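PDB 6OSU: D-alanyl-D-alanine carboxypeptidase (Penicillin binding protein) family protein from Francisella tularensis subsp. tularensis, which probably removes the C-terminal D-alanine from peptidoglycan precursor peptides, as a serine-type D-Ala-D-Ala carboxypeptidase of the S11 family. Local coordinates for residues 40-50 with 176-187; 362-372 with 407-415. All blocks are in the same frame, centred on the assembly; numbering follows the deposited sequence.

Interaction 1 of 2, residues 40-50 with 176-187; sequences WVTMDYRTGDI and AHDMALLARSYI
In the transpeptidase-like domain of this S11 peptidase, helix 176-187 packs against strand 40-44 of the five-stranded antiparallel sheet and against the turn that follows it, with Val-41, Met-43 and Tyr-45 meeting the helix in succession. Strand 40-44 and the helix run roughly in the same direction, their axes 33° apart. Val-41 CG1 lies between Ala-176 CB and Ala-180 CB, 3.8 Å from the latter, and the short alanine side chains let the strand come close. Met-43 bends at its last torsion (chi3 -64°), which carries CE to the same Ala-180 CB at 4.1 Å, while SD lies against Arg-184 CD. The His-177 ring is sandwiched between Leu-181 CD1 on one face and Ile-50 CD1 on the opposite face, each offset toward the rim.

Arg-184 extends from the helix to the turn. Its NE donates a nearly straight bond to Tyr-45 O (2.6 Å, 168°), and NH2 reaches Arg-46 O at 3.2 Å from above that carbonyl plane. Both acceptors lie in the guanidinium plane, and Gly-48 CA rests over one face, so the flat group is fixed in rotation. An Asx motif braces the turn: Asp-44 OD1 accepts from Thr-47 N and OG1, and Thr-47 OG1 also hydrogen-bonds to Thr-367 OG1 of the C-terminal domain. Beyond Arg-184, Ile-187 sets CG2 over a face of the Tyr-45 ring, 4.0 Å from its centroid, as a CH-pi contact. Sheet and helical region joined in this way are characteristic of the penicillin-recognising fold shared with the beta-lactamases.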
loop_
_atom_site.group_PDB
_atom_site.type_symbol
_atom_site.label_atom_id
_atom_site.label_comp_id
_atom_site.label_asym_id
_atom_site.label_seq_id
_atom_site.Cartn_x
_atom_site.Cartn_y
_atom_site.Cartn_z
ATOM N N TRP A 40 -3.377 -7.174 11.827
ATOM C CA TRP A 40 -2.505 -6.262 11.096
ATOM C C TRP A 40 -1.684 -7.048 10.085
ATOM O O TRP A 40 -1.582 -8.275 10.156
ATOM C CB TRP A 40 -1.575 -5.474 12.029
ATOM C CG TRP A 40 -0.407 -6.260 12.558
ATOM C CD1 TRP A 40 0.742 -6.580 11.889
ATOM C CD2 TRP A 40 -0.265 -6.803 13.876
ATOM N NE1 TRP A 40 1.580 -7.299 12.704
ATOM C CE2 TRP A 40 0.987 -7.449 13.930
ATOM C CE3 TRP A 40 -1.076 -6.812 15.014
ATOM C CZ2 TRP A 40 1.447 -8.094 15.075
ATOM C CZ3 TRP A 40 -0.616 -7.453 16.152
ATOM C CH2 TRP A 40 0.633 -8.085 16.173
ATOM N N VAL A 41 -1.087 -6.312 9.149
ATOM C CA VAL A 41 -0.151 -6.877 8.184
ATOM C C VAL A 41 0.782 -5.768 7.717
ATOM O O VAL A 41 0.376 -4.610 7.587
ATOM C CB VAL A 41 -0.880 -7.538 6.992
ATOM C CG1 VAL A 41 -1.532 -6.487 6.107
ATOM C CG2 VAL A 41 0.089 -8.405 6.182
ATOM N N THR A 42 2.046 -6.124 7.492
ATOM C CA THR A 42 3.030 -5.222 6.913
ATOM C C THR A 42 3.661 -5.920 5.719
ATOM O O THR A 42 4.170 -7.038 5.849
ATOM C CB THR A 42 4.112 -4.819 7.924
ATOM O OG1 THR A 42 3.497 -4.310 9.114
ATOM C CG2 THR A 42 5.019 -3.740 7.333
ATOM N N MET A 43 3.627 -5.262 4.565
ATOM C CA MET A 43 4.060 -5.861 3.312
ATOM C C MET A 43 4.994 -4.911 2.579
ATOM O O MET A 43 4.765 -3.698 2.556
ATOM C CB MET A 43 2.846 -6.204 2.433
ATOM C CG MET A 43 3.169 -6.478 0.981
ATOM S SD MET A 43 1.684 -6.671 -0.025
ATOM C CE MET A 43 0.973 -8.144 0.707
ATOM N N ASP A 44 6.052 -5.465 1.990
ATOM C CA ASP A 44 6.931 -4.684 1.131
ATOM C C ASP A 44 6.301 -4.516 -0.246
ATOM O O ASP A 44 5.688 -5.441 -0.785
ATOM C CB ASP A 44 8.305 -5.346 1.011
ATOM C CG ASP A 44 9.219 -4.618 0.043
ATOM O OD1 ASP A 44 9.236 -4.980 -1.152
ATOM O OD2 ASP A 44 9.904 -3.664 0.473
ATOM N N TYR A 45 6.457 -3.321 -0.815
ATOM C CA TYR A 45 5.719 -2.981 -2.026
ATOM C C TYR A 45 6.287 -3.692 -3.248
ATOM O O TYR A 45 5.535 -4.252 -4.055
ATOM C CB TYR A 45 5.722 -1.466 -2.232
ATOM C CG TYR A 45 5.280 -1.058 -3.616
ATOM C CD1 TYR A 45 3.963 -1.236 -4.025
ATOM C CD2 TYR A 45 6.179 -0.501 -4.516
ATOM C CE1 TYR A 45 3.557 -0.875 -5.293
ATOM C CE2 TYR A 45 5.781 -0.132 -5.785
ATOM C CZ TYR A 45 4.470 -0.320 -6.168
ATOM O OH TYR A 45 4.072 0.045 -7.430
ATOM N N ARG A 46 7.610 -3.682 -3.407
ATOM C CA ARG A 46 8.196 -4.210 -4.634
ATOM C C ARG A 46 8.219 -5.735 -4.652
ATOM O O ARG A 46 8.021 -6.345 -5.709
ATOM C CB ARG A 46 9.602 -3.642 -4.828
ATOM C CG ARG A 46 9.604 -2.198 -5.313
ATOM C CD ARG A 46 11.012 -1.662 -5.489
ATOM N NE ARG A 46 11.739 -1.606 -4.225
ATOM C CZ ARG A 46 12.959 -1.092 -4.089
ATOM N NH1 ARG A 46 13.589 -0.584 -5.143
ATOM N NH2 ARG A 46 13.552 -1.084 -2.903
ATOM N N THR A 47 8.454 -6.374 -3.508
ATOM C CA THR A 47 8.511 -7.829 -3.477
ATOM C C THR A 47 7.170 -8.471 -3.163
ATOM O O THR A 47 6.995 -9.667 -3.430
ATOM C CB THR A 47 9.530 -8.314 -2.439
ATOM O OG1 THR A 47 9.115 -7.890 -1.134
ATOM C CG2 THR A 47 10.922 -7.765 -2.735
ATOM N N GLY A 48 6.225 -7.717 -2.605
ATOM C CA GLY A 48 5.020 -8.309 -2.074
ATOM C C GLY A 48 5.220 -9.125 -0.818
ATOM O O GLY A 48 4.243 -9.674 -0.293
ATOM N N ASP A 49 6.450 -9.213 -0.312
ATOM C CA ASP A 49 6.736 -10.012 0.870
ATOM C C ASP A 49 6.067 -9.432 2.110
ATOM O O ASP A 49 5.999 -8.213 2.296
ATOM C CB ASP A 49 8.244 -10.100 1.099
ATOM C CG ASP A 49 8.941 -10.966 0.070
ATOM O OD1 ASP A 49 8.242 -11.681 -0.683
ATOM O OD2 ASP A 49 10.189 -10.926 0.016
ATOM N N ILE A 50 5.592 -10.325 2.971
ATOM C CA ILE A 50 5.003 -9.970 4.254
ATOM C C ILE A 50 6.073 -10.141 5.323
ATOM O O ILE A 50 6.641 -11.229 5.475
ATOM C CB ILE A 50 3.772 -10.837 4.557
ATOM C CG1 ILE A 50 2.673 -10.570 3.523
ATOM C CG2 ILE A 50 3.288 -10.602 5.983
ATOM C CD1 ILE A 50 1.607 -11.643 3.484
ATOM N N ALA A 176 -6.954 -7.821 6.606
ATOM C CA ALA A 176 -5.762 -6.987 6.505
ATOM C C ALA A 176 -4.918 -7.389 5.304
ATOM O O ALA A 176 -4.351 -6.531 4.621
ATOM C CB ALA A 176 -4.946 -7.073 7.798
ATOM N N HIS A 177 -4.840 -8.690 5.022
ATOM C CA HIS A 177 -4.103 -9.155 3.851
ATOM C C HIS A 177 -4.767 -8.680 2.565
ATOM O O HIS A 177 -4.094 -8.199 1.645
ATOM C CB HIS A 177 -3.997 -10.681 3.875
ATOM C CG HIS A 177 -3.142 -11.250 2.786
ATOM N ND1 HIS A 177 -3.134 -12.593 2.474
ATOM C CD2 HIS A 177 -2.260 -10.664 1.942
ATOM C CE1 HIS A 177 -2.290 -12.808 1.482
ATOM N NE2 HIS A 177 -1.746 -11.654 1.140
ATOM N N ASP A 178 -6.095 -8.802 2.484
ATOM C CA ASP A 178 -6.801 -8.368 1.283
ATOM C C ASP A 178 -6.645 -6.870 1.060
ATOM O O ASP A 178 -6.506 -6.417 -0.083
ATOM C CB ASP A 178 -8.279 -8.739 1.377
ATOM C CG ASP A 178 -8.559 -10.156 0.907
ATOM O OD1 ASP A 178 -7.594 -10.933 0.723
ATOM O OD2 ASP A 178 -9.747 -10.487 0.706
ATOM N N MET A 179 -6.662 -6.083 2.140
ATOM C CA MET A 179 -6.523 -4.639 1.994
ATOM C C MET A 179 -5.107 -4.247 1.592
ATOM O O MET A 179 -4.921 -3.258 0.874
ATOM C CB MET A 179 -6.936 -3.940 3.287
ATOM C CG MET A 179 -8.437 -3.726 3.394
ATOM S SD MET A 179 -9.006 -2.535 2.166
ATOM C CE MET A 179 -10.751 -2.943 2.064
ATOM N N ALA A 180 -4.102 -5.009 2.029
ATOM C CA ALA A 180 -2.739 -4.755 1.575
ATOM C C ALA A 180 -2.581 -5.101 0.100
ATOM O O ALA A 180 -1.866 -4.409 -0.636
ATOM C CB ALA A 180 -1.744 -5.544 2.427
ATOM N N LEU A 181 -3.240 -6.169 -0.351
ATOM C CA LEU A 181 -3.213 -6.499 -1.772
ATOM C C LEU A 181 -3.831 -5.380 -2.600
ATOM O O LEU A 181 -3.279 -4.981 -3.633
ATOM C CB LEU A 181 -3.940 -7.822 -2.015
ATOM C CG LEU A 181 -3.233 -9.087 -1.514
ATOM C CD1 LEU A 181 -4.171 -10.283 -1.529
ATOM C CD2 LEU A 181 -1.995 -9.378 -2.353
ATOM N N LEU A 182 -4.969 -4.847 -2.149
ATOM C CA LEU A 182 -5.609 -3.743 -2.855
ATOM C C LEU A 182 -4.690 -2.528 -2.915
ATOM O O LEU A 182 -4.509 -1.923 -3.980
ATOM C CB LEU A 182 -6.932 -3.387 -2.177
ATOM C CG LEU A 182 -7.658 -2.156 -2.723
ATOM C CD1 LEU A 182 -7.939 -2.331 -4.201
ATOM C CD2 LEU A 182 -8.949 -1.915 -1.950
ATOM N N ALA A 183 -4.088 -2.166 -1.779
ATOM C CA ALA A 183 -3.215 -0.996 -1.745
ATOM C C ALA A 183 -2.032 -1.163 -2.691
ATOM O O ALA A 183 -1.706 -0.251 -3.456
ATOM C CB ALA A 183 -2.733 -0.741 -0.319
ATOM N N ARG A 184 -1.380 -2.329 -2.657
ATOM C CA ARG A 184 -0.238 -2.567 -3.539
ATOM C C ARG A 184 -0.631 -2.428 -5.006
ATOM O O ARG A 184 0.096 -1.813 -5.796
ATOM C CB ARG A 184 0.356 -3.949 -3.275
ATOM C CG ARG A 184 1.612 -4.246 -4.075
ATOM C CD ARG A 184 2.185 -5.615 -3.723
ATOM N NE ARG A 184 3.469 -5.857 -4.378
ATOM C CZ ARG A 184 3.686 -6.811 -5.278
ATOM N NH1 ARG A 184 2.707 -7.633 -5.631
ATOM N NH2 ARG A 184 4.891 -6.950 -5.817
ATOM N N SER A 185 -1.780 -2.991 -5.388
ATOM C CA SER A 185 -2.259 -2.827 -6.757
ATOM C C SER A 185 -2.512 -1.356 -7.081
ATOM O O SER A 185 -2.218 -0.894 -8.191
ATOM C CB SER A 185 -3.530 -3.652 -6.959
ATOM O OG SER A 185 -4.015 -3.525 -8.281
ATOM N N TYR A 186 -3.050 -0.606 -6.117
ATOM C CA TYR A 186 -3.340 0.809 -6.326
ATOM C C TYR A 186 -2.063 1.599 -6.596
ATOM O O TYR A 186 -1.994 2.380 -7.553
ATOM C CB TYR A 186 -4.077 1.355 -5.103
ATOM C CG TYR A 186 -4.921 2.585 -5.341
ATOM C CD1 TYR A 186 -6.233 2.638 -4.891
ATOM C CD2 TYR A 186 -4.403 3.700 -5.978
ATOM C CE1 TYR A 186 -7.010 3.759 -5.088
ATOM C CE2 TYR A 186 -5.172 4.826 -6.181
ATOM C CZ TYR A 186 -6.475 4.849 -5.734
ATOM O OH TYR A 186 -7.248 5.967 -5.932
ATOM N N ILE A 187 -1.039 1.409 -5.756
ATOM C CA ILE A 187 0.240 2.094 -5.953
ATOM C C ILE A 187 0.781 1.821 -7.346
ATOM O O ILE A 187 1.308 2.716 -8.017
ATOM C CB ILE A 187 1.263 1.656 -4.887
ATOM C CG1 ILE A 187 0.659 1.679 -3.492
ATOM C CG2 ILE A 187 2.491 2.544 -4.936
ATOM C CD1 ILE A 187 0.156 2.989 -3.131
#

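Interaction 2 of 2, residues 362-372 with 407-415; sequences QNIYKTVPKTY and KEEIASIPV
The Tyr-372 ring has Pro-369 CG over the centre of one face, 3.7 Å above its plane, and meets Ile-410 CD1 obliquely, 3.9 Å from CE1. This is one end of the apolar interface between two beta sheets of the C-terminal domain: strand 364-369, paired with strand 328-334, lies across from strand 411-415 of the five-stranded sheet. The strands run nearly antiparallel (159°) with axes 8.9 Å apart, and side chains fill the gap between them. At Ile-410 and Ala-411 the second strand forms a classic beta bulge opposite Ile-401, and both residues direct their side chains at the other sheet. Ile-410 CG2 packs on Val-368 CG1 at 3.8 Å, while the Lys-366 chain crosses Ile-410 at about a right angle and brings its CE methylene against the same methyl. The Tyr-372 hydroxyl bonds to Arg-29, tying this end to the chain that precedes strand 39-44. At the other end Ile-364 and Ile-413 reach toward each other tip to tip. With both side-chain torsions of Ile-413 near trans (chi1 -152°, chi2 161°), CD1 stretches to the start of the opposing segment, where it lies 3.5 Å from Gln-362 CB.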
loop_
_atom_site.group_PDB
_atom_site.type_symbol
_atom_site.label_atom_id
_atom_site.label_comp_id
_atom_site.label_asym_id
_atom_site.label_seq_id
_atom_site.Cartn_x
_atom_site.Cartn_y
_atom_site.Cartn_z
ATOM N N GLN A 362 13.558 -17.538 -13.280
ATOM C CA GLN A 362 12.947 -16.641 -12.314
ATOM C C GLN A 362 14.017 -15.911 -11.512
ATOM O O GLN A 362 15.135 -16.403 -11.340
ATOM C CB GLN A 362 12.033 -17.411 -11.358
ATOM C CG GLN A 362 10.976 -18.251 -12.041
ATOM C CD GLN A 362 9.852 -17.413 -12.606
ATOM O OE1 GLN A 362 9.121 -16.757 -11.863
ATOM N NE2 GLN A 362 9.709 -17.424 -13.927
ATOM N N ASN A 363 13.663 -14.725 -11.029
ATOM C CA ASN A 363 14.501 -14.038 -10.064
ATOM C C ASN A 363 14.204 -14.545 -8.657
ATOM O O ASN A 363 13.190 -15.202 -8.402
ATOM C CB ASN A 363 14.269 -12.525 -10.110
ATOM C CG ASN A 363 14.692 -11.903 -11.423
ATOM O OD1 ASN A 363 15.818 -12.095 -11.882
ATOM N ND2 ASN A 363 13.789 -11.148 -12.035
ATOM N N ILE A 364 15.112 -14.236 -7.740
ATOM C CA ILE A 364 14.824 -14.274 -6.312
ATOM C C ILE A 364 15.082 -12.865 -5.800
ATOM O O ILE A 364 16.228 -12.486 -5.525
ATOM C CB ILE A 364 15.658 -15.312 -5.557
ATOM C CG1 ILE A 364 15.368 -16.720 -6.081
ATOM C CG2 ILE A 364 15.344 -15.247 -4.067
ATOM C CD1 ILE A 364 16.072 -17.815 -5.292
ATOM N N TYR A 365 14.020 -12.074 -5.706
ATOM C CA TYR A 365 14.066 -10.708 -5.200
ATOM C C TYR A 365 13.223 -10.690 -3.935
ATOM O O TYR A 365 11.994 -10.805 -4.006
ATOM C CB TYR A 365 13.550 -9.726 -6.251
ATOM C CG TYR A 365 13.685 -8.266 -5.885
ATOM C CD1 TYR A 365 14.927 -7.710 -5.592
ATOM C CD2 TYR A 365 12.573 -7.435 -5.856
ATOM C CE1 TYR A 365 15.050 -6.368 -5.263
ATOM C CE2 TYR A 365 12.685 -6.098 -5.531
ATOM C CZ TYR A 365 13.923 -5.568 -5.236
ATOM O OH TYR A 365 14.027 -4.235 -4.910
ATOM N N LYS A 366 13.878 -10.567 -2.779
ATOM C CA LYS A 366 13.229 -10.825 -1.502
ATOM C C LYS A 366 13.506 -9.703 -0.507
ATOM O O LYS A 366 14.559 -9.059 -0.537
ATOM C CB LYS A 366 13.696 -12.174 -0.925
ATOM C CG LYS A 366 12.772 -12.769 0.128
ATOM C CD LYS A 366 13.281 -14.121 0.615
ATOM C CE LYS A 366 12.652 -14.517 1.952
ATOM N NZ LYS A 366 11.263 -15.048 1.818
ATOM N N THR A 367 12.537 -9.477 0.377
ATOM C CA THR A 367 12.696 -8.566 1.506
ATOM C C THR A 367 13.204 -9.373 2.697
ATOM O O THR A 367 12.487 -10.229 3.228
ATOM C CB THR A 367 11.376 -7.872 1.831
ATOM O OG1 THR A 367 10.937 -7.119 0.693
ATOM C CG2 THR A 367 11.537 -6.940 3.022
ATOM N N VAL A 368 14.438 -9.110 3.113
ATOM C CA VAL A 368 15.087 -9.899 4.159
ATOM C C VAL A 368 15.637 -8.947 5.214
ATOM O O VAL A 368 15.846 -7.754 4.948
ATOM C CB VAL A 368 16.206 -10.798 3.580
ATOM C CG1 VAL A 368 15.627 -11.805 2.598
ATOM C CG2 VAL A 368 17.273 -9.953 2.909
ATOM N N PRO A 369 15.866 -9.441 6.432
ATOM C CA PRO A 369 16.461 -8.585 7.467
ATOM C C PRO A 369 17.828 -8.069 7.043
ATOM O O PRO A 369 18.621 -8.790 6.433
ATOM C CB PRO A 369 16.566 -9.516 8.679
ATOM C CG PRO A 369 15.521 -10.564 8.443
ATOM C CD PRO A 369 15.477 -10.762 6.962
ATOM N N LYS A 370 18.096 -6.797 7.371
ATOM C CA LYS A 370 19.401 -6.212 7.081
ATOM C C LYS A 370 20.524 -7.043 7.682
ATOM O O LYS A 370 21.591 -7.192 7.077
ATOM C CB LYS A 370 19.479 -4.784 7.620
ATOM C CG LYS A 370 18.805 -3.722 6.778
ATOM C CD LYS A 370 19.284 -2.342 7.210
ATOM C CE LYS A 370 18.131 -1.437 7.618
ATOM N NZ LYS A 370 17.272 -1.044 6.463
ATOM N N THR A 371 20.297 -7.597 8.874
ATOM C CA THR A 371 21.327 -8.354 9.569
ATOM C C THR A 371 21.623 -9.696 8.910
ATOM O O THR A 371 22.668 -10.289 9.197
ATOM C CB THR A 371 20.913 -8.572 11.025
ATOM O OG1 THR A 371 19.595 -9.132 11.066
ATOM C CG2 THR A 371 20.915 -7.252 11.778
ATOM N N TYR A 372 20.734 -10.191 8.044
ATOM C CA TYR A 372 20.987 -11.458 7.364
ATOM C C TYR A 372 21.907 -11.297 6.162
ATOM O O TYR A 372 22.614 -12.245 5.802
ATOM C CB TYR A 372 19.681 -12.097 6.881
ATOM C CG TYR A 372 18.796 -12.728 7.937
ATOM C CD1 TYR A 372 17.701 -13.497 7.564
ATOM C CD2 TYR A 372 19.036 -12.547 9.295
ATOM C CE1 TYR A 372 16.877 -14.075 8.500
ATOM C CE2 TYR A 372 18.211 -13.126 10.245
ATOM C CZ TYR A 372 17.133 -13.888 9.836
ATOM O OH TYR A 372 16.299 -14.471 10.759
ATOM N N LYS A 407 21.453 -24.894 7.917
ATOM C CA LYS A 407 20.539 -25.457 6.934
ATOM C C LYS A 407 19.240 -24.667 6.813
ATOM O O LYS A 407 18.394 -25.014 5.981
ATOM C CB LYS A 407 20.236 -26.924 7.274
ATOM C CG LYS A 407 21.474 -27.822 7.312
ATOM C CD LYS A 407 21.118 -29.284 7.060
ATOM C CE LYS A 407 20.761 -30.025 8.340
ATOM N NZ LYS A 407 21.929 -30.766 8.904
ATOM N N GLU A 408 19.069 -23.614 7.610
ATOM C CA GLU A 408 17.873 -22.785 7.532
ATOM C C GLU A 408 17.789 -22.081 6.184
ATOM O O GLU A 408 18.766 -21.499 5.705
ATOM C CB GLU A 408 17.878 -21.755 8.656
ATOM C CG GLU A 408 16.815 -20.680 8.539
ATOM C CD GLU A 408 17.017 -19.582 9.560
ATOM O OE1 GLU A 408 16.212 -18.627 9.588
ATOM O OE2 GLU A 408 17.993 -19.678 10.335
ATOM N N GLU A 409 16.603 -22.118 5.582
ATOM C CA GLU A 409 16.391 -21.641 4.222
ATOM C C GLU A 409 15.645 -20.314 4.229
ATOM O O GLU A 409 14.588 -20.191 4.857
ATOM C CB GLU A 409 15.620 -22.675 3.400
ATOM C CG GLU A 409 16.385 -23.972 3.197
ATOM C CD GLU A 409 15.682 -24.937 2.257
ATOM O OE1 GLU A 409 14.736 -24.516 1.555
ATOM O OE2 GLU A 409 16.080 -26.123 2.222
ATOM N N ILE A 410 16.198 -19.333 3.523
ATOM C CA ILE A 410 15.550 -18.037 3.352
ATOM C C ILE A 410 14.685 -18.020 2.101
ATOM O O ILE A 410 13.545 -17.552 2.130
ATOM C CB ILE A 410 16.617 -16.923 3.318
ATOM C CG1 ILE A 410 17.299 -16.801 4.684
ATOM C CG2 ILE A 410 16.013 -15.598 2.873
ATOM C CD1 ILE A 410 16.341 -16.887 5.851
ATOM N N ALA A 411 15.209 -18.542 0.997
ATOM C CA ALA A 411 14.481 -18.627 -0.257
ATOM C C ALA A 411 14.783 -19.964 -0.911
ATOM O O ALA A 411 15.848 -20.549 -0.696
ATOM C CB ALA A 411 14.853 -17.483 -1.204
ATOM N N SER A 412 13.837 -20.441 -1.716
ATOM C CA SER A 412 13.992 -21.701 -2.430
ATOM C C SER A 412 13.263 -21.594 -3.757
ATOM O O SER A 412 12.100 -21.181 -3.793
ATOM C CB SER A 412 13.444 -22.875 -1.613
ATOM O OG SER A 412 13.596 -24.098 -2.313
ATOM N N ILE A 413 13.941 -21.963 -4.839
ATOM C CA ILE A 413 13.345 -21.856 -6.167
ATOM C C ILE A 413 13.743 -23.080 -6.989
ATOM O O ILE A 413 14.909 -23.502 -6.960
ATOM C CB ILE A 413 13.742 -20.525 -6.833
ATOM C CG1 ILE A 413 12.669 -20.072 -7.817
ATOM C CG2 ILE A 413 15.096 -20.599 -7.521
ATOM C CD1 ILE A 413 12.767 -18.604 -8.154
ATOM N N PRO A 414 12.801 -23.716 -7.685
ATOM C CA PRO A 414 13.156 -24.888 -8.495
ATOM C C PRO A 414 14.108 -24.516 -9.620
ATOM O O PRO A 414 13.974 -23.470 -10.261
ATOM C CB PRO A 414 11.805 -25.381 -9.026
ATOM C CG PRO A 414 10.867 -24.239 -8.844
ATOM C CD PRO A 414 11.347 -23.498 -7.640
ATOM N N VAL A 415 15.084 -25.387 -9.850
ATOM C CA VAL A 415 16.138 -25.145 -10.822
ATOM C C VAL A 415 16.119 -26.266 -11.854
ATOM O O VAL A 415 15.734 -27.405 -11.564
ATOM C CB VAL A 415 17.516 -25.023 -10.133
ATOM C CG1 VAL A 415 18.103 -26.394 -9.827
ATOM C CG2 VAL A 415 18.456 -24.190 -10.973
#

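Overall arrangement
After an N-terminal extension the chain lays down strand 39-44, its turn and strand 50-54, then passes through a largely helical region before helix 176-187 returns to strand 40-44 and closes interaction 1. Sheet strands 274-282, 288-295 and 298-307 follow later, and strand 328-334 leads into the C-terminal domain, where interaction 2 closes a much shorter, all-beta loop between residues 362-372 and 407-415. The two contacts are therefore in series, neither enclosing nor crossing the other. They nevertheless meet in space: Thr-47 OG1 and Asp-49 OD2 probably hydrogen-bond to Thr-367 OG1 and N, respectively. The turn of 40-50 thus joins the helix-sheet packing of one domain to the sheet-sheet packing of the other.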